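Local coordinates for protein separin (Saccharomyces cerevisiae, PDB 5U1T) that cleaves the cohesin subunit Scc1 at the onset of anaphase as a caspase-like cysteine protease, and is held inactive by securin for most of the cell cycle, at residues A[951-962]-A[1049-1057]; A[795-803]-A[812-820]. All blocks are in the same frame, centred on the assembly; numbering follows the deposited sequence.

Interaction 1. Residues A[951-962]-A[1049-1057]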
loop_
_atom_site.group_PDB
_atom_site.type_symbol
_atom_site.label_atom_id
_atom_site.label_comp_id
_atom_site.label_asym_id
_atom_site.label_seq_id
_atom_site.Cartn_x
_atom_site.Cartn_y
_atom_site.Cartn_z
ATOM N N PHE A 951 10.380 4.525 58.071
ATOM C CA PHE A 951 11.185 5.720 57.843
ATOM C C PHE A 951 10.961 6.272 56.422
ATOM O O PHE A 951 10.491 7.391 56.268
ATOM C CB PHE A 951 12.666 5.417 58.112
ATOM C CG PHE A 951 13.606 6.553 57.786
ATOM C CD1 PHE A 951 13.799 7.589 58.669
ATOM C CD2 PHE A 951 14.315 6.559 56.598
ATOM C CE1 PHE A 951 14.665 8.617 58.367
ATOM C CE2 PHE A 951 15.176 7.573 56.293
ATOM C CZ PHE A 951 15.357 8.606 57.182
ATOM N N PHE A 952 11.244 5.493 55.383
ATOM C CA PHE A 952 11.060 6.009 54.025
ATOM C C PHE A 952 9.584 6.222 53.661
ATOM O O PHE A 952 9.242 7.182 52.958
ATOM C CB PHE A 952 11.728 5.097 53.013
ATOM C CG PHE A 952 13.211 5.035 53.164
ATOM C CD1 PHE A 952 14.014 5.994 52.575
ATOM C CD2 PHE A 952 13.804 4.018 53.904
ATOM C CE1 PHE A 952 15.384 5.942 52.719
ATOM C CE2 PHE A 952 15.170 3.958 54.053
ATOM C CZ PHE A 952 15.961 4.921 53.460
ATOM N N LYS A 953 8.709 5.366 54.171
ATOM C CA LYS A 953 7.288 5.556 53.957
ATOM C C LYS A 953 6.793 6.905 54.461
ATOM O O LYS A 953 5.980 7.561 53.804
ATOM C CB LYS A 953 6.495 4.459 54.638
ATOM C CG LYS A 953 5.089 4.349 54.088
ATOM C CD LYS A 953 4.048 4.538 55.179
ATOM C CE LYS A 953 2.682 4.146 54.642
ATOM N NZ LYS A 953 2.854 3.045 53.637
ATOM N N GLY A 954 7.277 7.305 55.633
ATOM C CA GLY A 954 6.927 8.585 56.210
ATOM C C GLY A 954 7.542 9.732 55.440
ATOM O O GLY A 954 6.920 10.768 55.248
ATOM N N MET A 955 8.724 9.518 54.938
ATOM C CA MET A 955 9.385 10.520 54.179
ATOM C C MET A 955 8.651 10.821 52.905
ATOM O O MET A 955 8.629 11.936 52.477
ATOM C CB MET A 955 10.761 10.030 53.856
ATOM C CG MET A 955 11.633 11.043 53.189
ATOM S SD MET A 955 13.177 10.241 52.913
ATOM C CE MET A 955 14.071 11.597 52.251
ATOM N N PHE A 956 8.045 9.824 52.293
ATOM C CA PHE A 956 7.317 10.049 51.028
ATOM C C PHE A 956 5.990 10.755 51.266
ATOM O O PHE A 956 5.366 11.236 50.323
ATOM C CB PHE A 956 7.061 8.737 50.264
ATOM C CG PHE A 956 8.313 7.980 49.915
ATOM C CD1 PHE A 956 9.527 8.635 49.769
ATOM C CD2 PHE A 956 8.287 6.613 49.766
ATOM C CE1 PHE A 956 10.694 7.936 49.468
ATOM C CE2 PHE A 956 9.459 5.903 49.471
ATOM C CZ PHE A 956 10.660 6.568 49.322
ATOM N N GLU A 957 5.568 10.810 52.521
ATOM C CA GLU A 957 4.355 11.507 52.911
ATOM C C GLU A 957 4.667 12.832 53.596
ATOM O O GLU A 957 3.876 13.344 54.398
ATOM C CB GLU A 957 3.536 10.630 53.847
ATOM C CG GLU A 957 2.923 9.419 53.166
ATOM C CD GLU A 957 2.472 8.380 54.170
ATOM O OE1 GLU A 957 2.329 8.753 55.368
ATOM O OE2 GLU A 957 2.290 7.193 53.757
ATOM N N SER A 958 5.840 13.376 53.302
ATOM C CA SER A 958 6.292 14.592 53.941
ATOM C C SER A 958 6.687 15.583 52.891
ATOM O O SER A 958 7.184 15.200 51.827
ATOM C CB SER A 958 7.483 14.325 54.862
ATOM O OG SER A 958 7.049 13.933 56.141
ATOM N N THR A 959 6.407 16.838 53.192
ATOM C CA THR A 959 6.971 17.957 52.501
ATOM C C THR A 959 8.456 17.823 52.485
ATOM O O THR A 959 9.084 17.731 53.498
ATOM C CB THR A 959 6.610 19.262 53.184
ATOM O OG1 THR A 959 5.231 19.539 52.980
ATOM C CG2 THR A 959 7.392 20.364 52.595
ATOM N N LEU A 960 9.014 17.790 51.298
ATOM C CA LEU A 960 10.429 17.585 51.131
ATOM C C LEU A 960 11.015 18.742 50.391
ATOM O O LEU A 960 10.365 19.369 49.595
ATOM C CB LEU A 960 10.691 16.329 50.344
ATOM C CG LEU A 960 10.532 15.009 51.051
ATOM C CD1 LEU A 960 10.814 13.925 50.050
ATOM C CD2 LEU A 960 11.511 14.928 52.183
ATOM N N GLY A 961 12.282 19.006 50.612
ATOM C CA GLY A 961 12.913 20.116 49.955
ATOM C C GLY A 961 14.358 19.906 49.612
ATOM O O GLY A 961 14.957 18.948 49.991
ATOM N N ILE A 962 14.907 20.832 48.865
ATOM C CA ILE A 962 16.268 20.738 48.394
ATOM C C ILE A 962 16.732 22.124 48.014
ATOM O O ILE A 962 15.972 22.887 47.500
ATOM C CB ILE A 962 16.340 19.763 47.208
ATOM C CG1 ILE A 962 17.713 19.700 46.600
ATOM C CG2 ILE A 962 15.348 20.125 46.145
ATOM C CD1 ILE A 962 18.056 18.318 46.135
ATOM N N THR A 1049 14.313 11.588 42.711
ATOM C CA THR A 1049 15.461 10.821 43.161
ATOM C C THR A 1049 16.509 11.731 43.808
ATOM O O THR A 1049 17.099 11.386 44.829
ATOM C CB THR A 1049 16.082 10.016 41.995
ATOM O OG1 THR A 1049 15.083 9.151 41.454
ATOM C CG2 THR A 1049 17.280 9.170 42.463
ATOM N N LEU A 1050 16.722 12.902 43.223
ATOM C CA LEU A 1050 17.672 13.865 43.768
ATOM C C LEU A 1050 17.202 14.362 45.131
ATOM O O LEU A 1050 17.985 14.491 46.072
ATOM C CB LEU A 1050 17.849 15.041 42.817
ATOM C CG LEU A 1050 18.956 15.967 43.296
ATOM C CD1 LEU A 1050 20.276 15.221 43.328
ATOM C CD2 LEU A 1050 19.040 17.232 42.457
ATOM N N THR A 1051 15.907 14.624 45.226
ATOM C CA THR A 1051 15.310 15.110 46.450
ATOM C C THR A 1051 15.431 14.082 47.571
ATOM O O THR A 1051 15.879 14.424 48.662
ATOM C CB THR A 1051 13.847 15.482 46.220
ATOM O OG1 THR A 1051 13.783 16.496 45.213
ATOM C CG2 THR A 1051 13.217 16.005 47.488
ATOM N N ILE A 1052 15.051 12.830 47.317
ATOM C CA ILE A 1052 15.235 11.794 48.335
ATOM C C ILE A 1052 16.694 11.677 48.733
ATOM O O ILE A 1052 17.019 11.659 49.912
ATOM C CB ILE A 1052 14.788 10.413 47.890
ATOM C CG1 ILE A 1052 13.399 10.455 47.252
ATOM C CG2 ILE A 1052 14.830 9.470 49.071
ATOM C CD1 ILE A 1052 12.338 10.887 48.175
ATOM N N LEU A 1053 17.573 11.609 47.747
ATOM C CA LEU A 1053 18.994 11.459 48.025
ATOM C C LEU A 1053 19.561 12.550 48.935
ATOM O O LEU A 1053 20.312 12.255 49.863
ATOM C CB LEU A 1053 19.781 11.422 46.719
ATOM C CG LEU A 1053 20.303 10.034 46.403
ATOM C CD1 LEU A 1053 20.789 9.986 44.972
ATOM C CD2 LEU A 1053 21.419 9.685 47.347
ATOM N N SER A 1054 19.199 13.798 48.659
ATOM C CA SER A 1054 19.784 14.942 49.345
ATOM C C SER A 1054 19.263 15.106 50.763
ATOM O O SER A 1054 19.932 15.695 51.602
ATOM C CB SER A 1054 19.498 16.200 48.575
ATOM O OG SER A 1054 18.112 16.218 48.325
ATOM N N ASN A 1055 18.068 14.590 51.018
ATOM C CA ASN A 1055 17.517 14.598 52.357
ATOM C C ASN A 1055 18.049 13.461 53.234
ATOM O O ASN A 1055 17.760 13.407 54.424
ATOM C CB ASN A 1055 15.994 14.530 52.290
ATOM C CG ASN A 1055 15.372 15.869 52.018
ATOM O OD1 ASN A 1055 15.074 16.619 52.943
ATOM N ND2 ASN A 1055 15.182 16.191 50.749
ATOM N N ILE A 1056 18.866 12.589 52.637
ATOM C CA ILE A 1056 19.260 11.290 53.205
ATOM C C ILE A 1056 20.782 11.182 53.366
ATOM O O ILE A 1056 21.286 10.454 54.223
ATOM C CB ILE A 1056 18.683 10.157 52.296
ATOM C CG1 ILE A 1056 17.255 9.819 52.733
ATOM C CG2 ILE A 1056 19.574 8.920 52.163
ATOM C CD1 ILE A 1056 17.082 9.720 54.183
ATOM N N THR A 1057 21.509 11.944 52.555
ATOM C CA THR A 1057 22.968 11.928 52.546
ATOM C C THR A 1057 23.426 13.226 51.895
ATOM O O THR A 1057 22.601 14.055 51.515
ATOM C CB THR A 1057 23.533 10.681 51.798
ATOM O OG1 THR A 1057 24.958 10.753 51.704
ATOM C CG2 THR A 1057 22.961 10.580 50.402
#
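The short sheet strand 960-962 is tied to the C-terminal end of helix 1036-1054 by one hydrogen bond, from N1055 ND2 to G961 O (2.9 Å). The donor lies in the carbonyl plane of G961, although the acceptor is tilted somewhat from the plane of the N1055 amide. The same nitrogen also reaches back to T1051 O (2.8 Å), where the N-H...O angle is 178°. Together the two bonds probably fix the rotation of the amide; T1051 O takes N1055 N on its opposite face. Strand and helix run perpendicular, at 90°, with axes 7.9 Å apart at their closest. Backbone bonds of L960 with R1162 and of I962 with H1160 show that the strand belongs to the mixed sheet, paired antiparallel with strand 1157-1163, so the helix end packs beside that sheet. On either side of G961, L960 CB lies 3.8 Å from T1051 CG2, and I962 CD1 lies 3.8 Å from L1050 CG. The turn from M955 to S958 leads back to helix 950-955; side chains from 951-956 pack against the same helix end. M955 extends fully, its CG trans to the backbone N (chi1 -173°), and brings CE to 3.5 Å from N1055 CB. I1056 CD1 meets the F951 ring at its edge (CE2, 3.6 Å); I1052 CD1 likewise lies at the F956 ring edge (CE1, 3.6 Å), these side chains crossing nearly perpendicularly.

Interaction 2. Residues A[795-803]-A[812-820]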
loop_
_atom_site.group_PDB
_atom_site.type_symbol
_atom_site.label_atom_id
_atom_site.label_comp_id
_atom_site.label_asym_id
_atom_site.label_seq_id
_atom_site.Cartn_x
_atom_site.Cartn_y
_atom_site.Cartn_z
ATOM N N SER A 795 0.667 5.819 6.599
ATOM C CA SER A 795 1.091 7.197 6.709
ATOM C C SER A 795 0.191 7.973 7.685
ATOM O O SER A 795 0.681 8.853 8.362
ATOM C CB SER A 795 1.136 7.866 5.337
ATOM O OG SER A 795 -0.148 8.274 4.957
ATOM N N PHE A 796 -1.089 7.639 7.813
ATOM C CA PHE A 796 -1.870 8.212 8.919
ATOM C C PHE A 796 -1.372 7.763 10.309
ATOM O O PHE A 796 -1.139 8.595 11.174
ATOM C CB PHE A 796 -3.355 7.879 8.782
ATOM C CG PHE A 796 -4.098 8.823 7.877
ATOM C CD1 PHE A 796 -4.476 10.086 8.332
ATOM C CD2 PHE A 796 -4.397 8.460 6.565
ATOM C CE1 PHE A 796 -5.148 10.973 7.502
ATOM C CE2 PHE A 796 -5.066 9.336 5.727
ATOM C CZ PHE A 796 -5.450 10.597 6.194
ATOM N N PHE A 797 -1.218 6.459 10.515
ATOM C CA PHE A 797 -0.574 5.942 11.709
ATOM C C PHE A 797 0.741 6.702 12.005
ATOM O O PHE A 797 0.943 7.217 13.103
ATOM C CB PHE A 797 -0.289 4.440 11.572
ATOM C CG PHE A 797 -1.514 3.588 11.341
ATOM C CD1 PHE A 797 -2.793 4.083 11.561
ATOM C CD2 PHE A 797 -1.382 2.272 10.899
ATOM C CE1 PHE A 797 -3.923 3.273 11.333
ATOM C CE2 PHE A 797 -2.494 1.463 10.676
ATOM C CZ PHE A 797 -3.767 1.959 10.901
ATOM N N GLN A 798 1.616 6.796 11.016
ATOM C CA GLN A 798 2.901 7.432 11.227
ATOM C C GLN A 798 2.778 8.905 11.639
ATOM O O GLN A 798 3.443 9.340 12.575
ATOM C CB GLN A 798 3.763 7.322 9.970
ATOM C CG GLN A 798 5.257 7.355 10.247
ATOM C CD GLN A 798 5.631 6.507 11.459
ATOM O OE1 GLN A 798 5.537 5.274 11.441
ATOM N NE2 GLN A 798 6.025 7.178 12.539
ATOM N N LEU A 799 1.946 9.669 10.933
ATOM C CA LEU A 799 1.797 11.092 11.206
ATOM C C LEU A 799 1.246 11.313 12.611
ATOM O O LEU A 799 1.765 12.149 13.364
ATOM C CB LEU A 799 0.887 11.762 10.182
ATOM C CG LEU A 799 1.523 12.379 8.940
ATOM C CD1 LEU A 799 0.454 12.594 7.877
ATOM C CD2 LEU A 799 2.217 13.686 9.237
ATOM N N ILE A 800 0.203 10.559 12.961
ATOM C CA ILE A 800 -0.370 10.632 14.294
ATOM C C ILE A 800 0.674 10.260 15.349
ATOM O O ILE A 800 0.842 10.975 16.319
ATOM C CB ILE A 800 -1.611 9.737 14.417
ATOM C CG1 ILE A 800 -2.696 10.224 13.436
ATOM C CG2 ILE A 800 -2.118 9.740 15.840
ATOM C CD1 ILE A 800 -4.020 9.450 13.454
ATOM N N LYS A 801 1.391 9.163 15.148
ATOM C CA LYS A 801 2.456 8.790 16.051
ATOM C C LYS A 801 3.492 9.916 16.173
ATOM O O LYS A 801 3.985 10.185 17.271
ATOM C CB LYS A 801 3.124 7.493 15.588
ATOM C CG LYS A 801 2.418 6.190 16.000
ATOM C CD LYS A 801 3.102 4.998 15.309
ATOM C CE LYS A 801 3.076 3.703 16.138
ATOM N NZ LYS A 801 4.014 2.632 15.612
ATOM N N ILE A 802 3.816 10.592 15.078
ATOM C CA ILE A 802 4.865 11.612 15.143
ATOM C C ILE A 802 4.396 12.798 15.992
ATOM O O ILE A 802 5.173 13.394 16.743
ATOM C CB ILE A 802 5.292 12.120 13.743
ATOM C CG1 ILE A 802 5.942 11.009 12.915
ATOM C CG2 ILE A 802 6.293 13.254 13.860
ATOM C CD1 ILE A 802 6.211 11.420 11.471
ATOM N N HIS A 803 3.111 13.111 15.893
ATOM C CA HIS A 803 2.540 14.223 16.615
ATOM C C HIS A 803 2.192 13.878 18.076
ATOM O O HIS A 803 2.072 14.774 18.913
ATOM C CB HIS A 803 1.316 14.744 15.861
ATOM C CG HIS A 803 1.661 15.438 14.576
ATOM N ND1 HIS A 803 1.792 16.807 14.482
ATOM C CD2 HIS A 803 1.925 14.954 13.339
ATOM C CE1 HIS A 803 2.108 17.136 13.240
ATOM N NE2 HIS A 803 2.197 16.029 12.528
ATOM N N CYS A 812 -3.120 15.815 16.071
ATOM C CA CYS A 812 -3.568 14.450 16.247
ATOM C C CYS A 812 -5.066 14.367 16.050
ATOM O O CYS A 812 -5.574 13.454 15.392
ATOM C CB CYS A 812 -3.171 13.929 17.628
ATOM S SG CYS A 812 -1.448 13.410 17.725
ATOM N N GLU A 813 -5.770 15.335 16.622
ATOM C CA GLU A 813 -7.203 15.406 16.439
ATOM C C GLU A 813 -7.528 15.521 14.965
ATOM O O GLU A 813 -8.449 14.871 14.486
ATOM C CB GLU A 813 -7.796 16.584 17.199
ATOM C CG GLU A 813 -7.974 16.331 18.672
ATOM C CD GLU A 813 -8.839 15.116 18.967
ATOM O OE1 GLU A 813 -8.280 14.061 19.327
ATOM O OE2 GLU A 813 -10.080 15.219 18.859
ATOM N N PHE A 814 -6.766 16.335 14.240
ATOM C CA PHE A 814 -7.064 16.566 12.834
ATOM C C PHE A 814 -6.922 15.280 12.029
ATOM O O PHE A 814 -7.807 14.901 11.249
ATOM C CB PHE A 814 -6.150 17.641 12.253
ATOM C CG PHE A 814 -6.401 17.915 10.798
ATOM C CD1 PHE A 814 -5.750 17.173 9.808
ATOM C CD2 PHE A 814 -7.293 18.900 10.411
ATOM C CE1 PHE A 814 -5.990 17.415 8.450
ATOM C CE2 PHE A 814 -7.530 19.149 9.062
ATOM C CZ PHE A 814 -6.879 18.402 8.080
ATOM N N TYR A 815 -5.787 14.618 12.226
ATOM C CA TYR A 815 -5.463 13.436 11.462
ATOM C C TYR A 815 -6.365 12.277 11.835
ATOM O O TYR A 815 -6.863 11.571 10.966
ATOM C CB TYR A 815 -3.998 13.098 11.664
ATOM C CG TYR A 815 -3.137 13.987 10.826
ATOM C CD1 TYR A 815 -3.381 14.119 9.475
ATOM C CD2 TYR A 815 -2.107 14.734 11.377
ATOM C CE1 TYR A 815 -2.609 14.935 8.686
ATOM C CE2 TYR A 815 -1.323 15.567 10.588
ATOM C CZ TYR A 815 -1.589 15.659 9.241
ATOM O OH TYR A 815 -0.835 16.472 8.428
ATOM N N SER A 816 -6.598 12.111 13.130
ATOM C CA SER A 816 -7.412 11.005 13.604
ATOM C C SER A 816 -8.815 11.162 13.051
ATOM O O SER A 816 -9.461 10.182 12.686
ATOM C CB SER A 816 -7.427 10.922 15.142
ATOM O OG SER A 816 -8.335 11.841 15.719
ATOM N N LYS A 817 -9.274 12.402 12.961
ATOM C CA LYS A 817 -10.550 12.672 12.322
ATOM C C LYS A 817 -10.550 12.342 10.816
ATOM O O LYS A 817 -11.509 11.776 10.303
ATOM C CB LYS A 817 -10.941 14.123 12.553
ATOM C CG LYS A 817 -11.517 14.368 13.931
ATOM C CD LYS A 817 -11.459 15.838 14.303
ATOM C CE LYS A 817 -11.845 16.050 15.766
ATOM N NZ LYS A 817 -11.830 17.505 16.148
ATOM N N GLU A 818 -9.482 12.684 10.110
ATOM C CA GLU A 818 -9.424 12.374 8.697
ATOM C C GLU A 818 -9.410 10.871 8.508
ATOM O O GLU A 818 -10.092 10.345 7.640
ATOM C CB GLU A 818 -8.199 13.007 8.040
ATOM C CG GLU A 818 -8.360 14.485 7.731
ATOM C CD GLU A 818 -9.459 14.732 6.714
ATOM O OE1 GLU A 818 -9.382 14.149 5.600
ATOM O OE2 GLU A 818 -10.412 15.493 7.024
ATOM N N LEU A 819 -8.649 10.168 9.334
ATOM C CA LEU A 819 -8.507 8.726 9.177
ATOM C C LEU A 819 -9.826 8.041 9.468
ATOM O O LEU A 819 -10.262 7.162 8.726
ATOM C CB LEU A 819 -7.408 8.185 10.096
ATOM C CG LEU A 819 -7.493 6.729 10.557
ATOM C CD1 LEU A 819 -7.327 5.806 9.391
ATOM C CD2 LEU A 819 -6.428 6.463 11.585
ATOM N N SER A 820 -10.455 8.454 10.560
ATOM C CA SER A 820 -11.709 7.869 10.999
ATOM C C SER A 820 -12.745 7.916 9.874
ATOM O O SER A 820 -13.429 6.924 9.582
ATOM C CB SER A 820 -12.213 8.608 12.230
ATOM O OG SER A 820 -13.209 7.871 12.904
#
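C812 SG sits against the neighbouring helix, 3.6 Å from H803 CB, with the I800 backbone carbonyl beside it; Y842 of helix 829-845 and L1508 also touch C812. One turn on, Y815 enters a hole formed by F796, L799, I800 and H803. Its CB packs on I800 CG1 (3.6 Å), and L799 CD1 stands over one ring face, 4.2 Å from the centroid of the Y815 ring and 23° off the normal, a CH-pi contact. F814 CD1 lies over the opposite face, offset toward the rim, and the phenol OH is hydrogen-bonded to an acidic side chain on the chain of another protein, so the ring also faces an interchain interface. The next position, S816, offers its backbone to I800, whose CD1 ends 3.7 Å from S816 N. I800 is the reciprocal knob, seated among C812, Y815, S816 and L819. Such mutual knobs-into-holes packing joins helices 782-805 and 809-825 as an antiparallel helical hairpin: the N-to-C directions of the segment axes make 162°, and the axes approach to 9.3 Å. E818 contributes its aliphatic base, CB lying 3.7 Å from F796 CE1; a bend at chi2 (-64°) then carries the carboxylate away, toward a salt bridge with R821. L819 touches two rings. Its CB lies 3.9 Å from F796 CD1, with CA over a face of that ring, while CD2 comes to the edge of F797 at CE1 (4.1 Å). F797 in turn stacks on F838 of helix 829-845.

Both contacts are buried, and each lies away from the probable catalytic cysteine, but they secure different kinds of structure. Interaction 2 joins two consecutive helices across a short connection and has no hydrogen bond between its segments; interlocking side chains and aromatic contacts do the work. Interaction 1 brings together segments 87 residues apart and adds a directional amide-to-carbonyl bond where a helix end meets a sheet strand. The two share no secondary-structure element: their centres are 42 Å apart and their nearest atoms about 27 Å. Interaction 2 lies nearer the centre of the chain and borders another protein's chain, whereas no other chain of the assembly touches the segments of interaction 1.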